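Local coordinates for protein putative Nitroreductase (Anabaena variabilis ATCC 29413, PDB 3EO7) that binds flavin mononucleotide and is probably an FMN-dependent oxidoreductase of the nitroreductase family, at residues Gly194-Ser199 with Tyr205-Ile210. Sequence-based numbering, arbitrary orientation.
Sequences GNIELS and YRPHLI
Helix 181-202 passes beside the edge strand 205-207 that follows it in the chain, and the backbones come nearest at Glu197 and Pro207, with 6.2 Å between their CA atoms. This is helix-on-sheet packing in a nitroreductase-family alpha+beta domain. The strand is the last of an antiparallel sheet of seven and pairs with strand 229-239. Backbone hydrogen bonding joins Arg206 with Ala238, and the pairing continues at His208 with Pro236. No hydrogen bond joins the two segments, and the contact is apolar. The side chain of Pro207 sets out toward the helix, and its ring meets two consecutive residues. Its CB lies 4.1 Å from CG2 of Ile196. With CG1 of Ile196 beside the backbone N (chi1 -68°), the CG2 methyl stands anti to that N and meets the proline. These two side chains run past each other in opposite directions.

Glu197 meets the ring with its CA and CB. Its CG sits between the backbone N and the carbonyl carbon (chi1 55°), and the chain bends at chi2, so the carboxylate leads away from the proline. There OE2 is hydrogen-bonded to His462 NE2 and forms a salt bridge with Arg466 NH1, both on helix 452-473. The buried acid thus links this helix to helix 452-473, in the second nitroreductase-family region of the chain, while its aliphatic base packs on the strand. The closest approach across the contact is Glu197 CA to Pro207 CG, 3.8 Å.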
loop_
_atom_site.group_PDB
_atom_site.type_symbol
_atom_site.label_atom_id
_atom_site.label_comp_id
_atom_site.label_asym_id
_atom_site.label_seq_id
_atom_site.Cartn_x
_atom_site.Cartn_y
_atom_site.Cartn_z
ATOM N N GLY A 194 4.803 -1.408 0.104
ATOM C CA GLY A 194 5.700 -1.296 -1.072
ATOM C C GLY A 194 7.059 -0.727 -0.651
ATOM O O GLY A 194 8.121 -1.219 -1.077
ATOM N N ASN A 195 7.074 0.285 0.206
ATOM C CA ASN A 195 8.381 0.811 0.667
ATOM C C ASN A 195 9.135 -0.213 1.498
ATOM O O ASN A 195 10.357 -0.325 1.399
ATOM C CB ASN A 195 8.255 2.069 1.524
ATOM C CG ASN A 195 7.973 3.299 0.741
ATOM O OD1 ASN A 195 8.069 3.330 -0.508
ATOM N ND2 ASN A 195 7.600 4.346 1.451
ATOM N N ILE A 196 8.425 -0.922 2.361
ATOM C CA ILE A 196 9.082 -1.931 3.199
ATOM C C ILE A 196 9.796 -2.975 2.345
ATOM O O ILE A 196 10.960 -3.299 2.614
ATOM C CB ILE A 196 8.119 -2.548 4.201
ATOM C CG1 ILE A 196 7.711 -1.507 5.233
ATOM C CG2 ILE A 196 8.739 -3.812 4.945
ATOM C CD1 ILE A 196 6.583 -1.994 6.146
ATOM N N GLU A 197 9.147 -3.514 1.318
ATOM C CA GLU A 197 9.854 -4.496 0.500
ATOM C C GLU A 197 11.064 -3.899 -0.228
ATOM O O GLU A 197 12.107 -4.553 -0.327
ATOM C CB GLU A 197 8.969 -5.244 -0.493
ATOM C CG GLU A 197 8.198 -4.415 -1.396
ATOM C CD GLU A 197 8.403 -4.782 -2.892
ATOM O OE1 GLU A 197 9.492 -5.117 -3.369
ATOM O OE2 GLU A 197 7.468 -4.578 -3.625
ATOM N N LEU A 198 10.948 -2.663 -0.717
ATOM C CA LEU A 198 12.074 -2.038 -1.438
ATOM C C LEU A 198 13.221 -1.635 -0.495
ATOM O O LEU A 198 14.395 -1.869 -0.792
ATOM C CB LEU A 198 11.585 -0.867 -2.287
ATOM C CG LEU A 198 10.664 -1.334 -3.424
ATOM C CD1 LEU A 198 9.947 -0.109 -4.115
ATOM C CD2 LEU A 198 11.474 -2.215 -4.451
ATOM N N SER A 199 12.849 -1.051 0.639
ATOM C CA SER A 199 13.782 -0.666 1.702
ATOM C C SER A 199 14.527 -1.902 2.236
ATOM O O SER A 199 15.707 -1.850 2.542
ATOM C CB SER A 199 12.994 -0.017 2.847
ATOM O OG SER A 199 13.870 0.579 3.776
ATOM N N TYR A 205 17.372 -7.488 3.489
ATOM C CA TYR A 205 16.267 -8.104 4.230
ATOM C C TYR A 205 15.185 -8.469 3.226
ATOM O O TYR A 205 15.145 -7.927 2.104
ATOM C CB TYR A 205 15.671 -7.141 5.258
ATOM C CG TYR A 205 16.321 -7.216 6.611
ATOM C CD1 TYR A 205 15.963 -8.227 7.487
ATOM C CD2 TYR A 205 17.286 -6.320 7.010
ATOM C CE1 TYR A 205 16.529 -8.345 8.721
ATOM C CE2 TYR A 205 17.867 -6.428 8.280
ATOM C CZ TYR A 205 17.469 -7.448 9.118
ATOM O OH TYR A 205 17.999 -7.630 10.377
ATOM N N ARG A 206 14.347 -9.422 3.618
ATOM C CA ARG A 206 13.137 -9.758 2.861
ATOM C C ARG A 206 11.981 -9.847 3.862
ATOM O O ARG A 206 12.021 -10.641 4.815
ATOM C CB ARG A 206 13.222 -11.062 2.089
ATOM C CG ARG A 206 11.938 -11.276 1.253
ATOM C CD ARG A 206 11.862 -12.636 0.661
ATOM N NE ARG A 206 10.836 -12.675 -0.380
ATOM C CZ ARG A 206 9.540 -12.889 -0.187
ATOM N NH1 ARG A 206 9.028 -13.088 1.026
ATOM N NH2 ARG A 206 8.744 -12.898 -1.240
ATOM N N PRO A 207 10.941 -9.045 3.652
ATOM C CA PRO A 207 9.782 -9.169 4.530
ATOM C C PRO A 207 8.911 -10.321 4.019
ATOM O O PRO A 207 8.884 -10.579 2.818
ATOM C CB PRO A 207 9.042 -7.829 4.330
ATOM C CG PRO A 207 9.462 -7.344 2.982
ATOM C CD PRO A 207 10.771 -8.003 2.626
ATOM N N HIS A 208 8.279 -11.021 4.944
ATOM C CA HIS A 208 7.324 -12.068 4.659
ATOM C C HIS A 208 5.985 -11.554 5.125
ATOM O O HIS A 208 5.774 -11.312 6.322
ATOM C CB HIS A 208 7.723 -13.334 5.358
ATOM C CG HIS A 208 8.911 -13.981 4.730
ATOM N ND1 HIS A 208 8.805 -15.086 3.909
ATOM C CD2 HIS A 208 10.227 -13.645 4.756
ATOM C CE1 HIS A 208 10.011 -15.407 3.465
ATOM N NE2 HIS A 208 10.895 -14.553 3.968
ATOM N N LEU A 209 5.105 -11.330 4.158
ATOM C CA LEU A 209 3.827 -10.716 4.426
ATOM C C LEU A 209 2.850 -11.716 5.028
ATOM O O LEU A 209 2.661 -12.816 4.479
ATOM C CB LEU A 209 3.258 -10.186 3.133
ATOM C CG LEU A 209 1.970 -9.396 3.211
ATOM C CD1 LEU A 209 2.148 -8.138 4.104
ATOM C CD2 LEU A 209 1.528 -8.997 1.719
ATOM N N ILE A 210 2.275 -11.333 6.168
ATOM C CA ILE A 210 1.287 -12.139 6.875
ATOM C C ILE A 210 0.005 -11.303 7.090
ATOM O O ILE A 210 -0.080 -10.456 7.982
ATOM C CB ILE A 210 1.789 -12.696 8.252
ATOM C CG1 ILE A 210 3.101 -13.476 8.096
ATOM C CG2 ILE A 210 0.706 -13.560 8.940
ATOM C CD1 ILE A 210 3.678 -14.036 9.411
#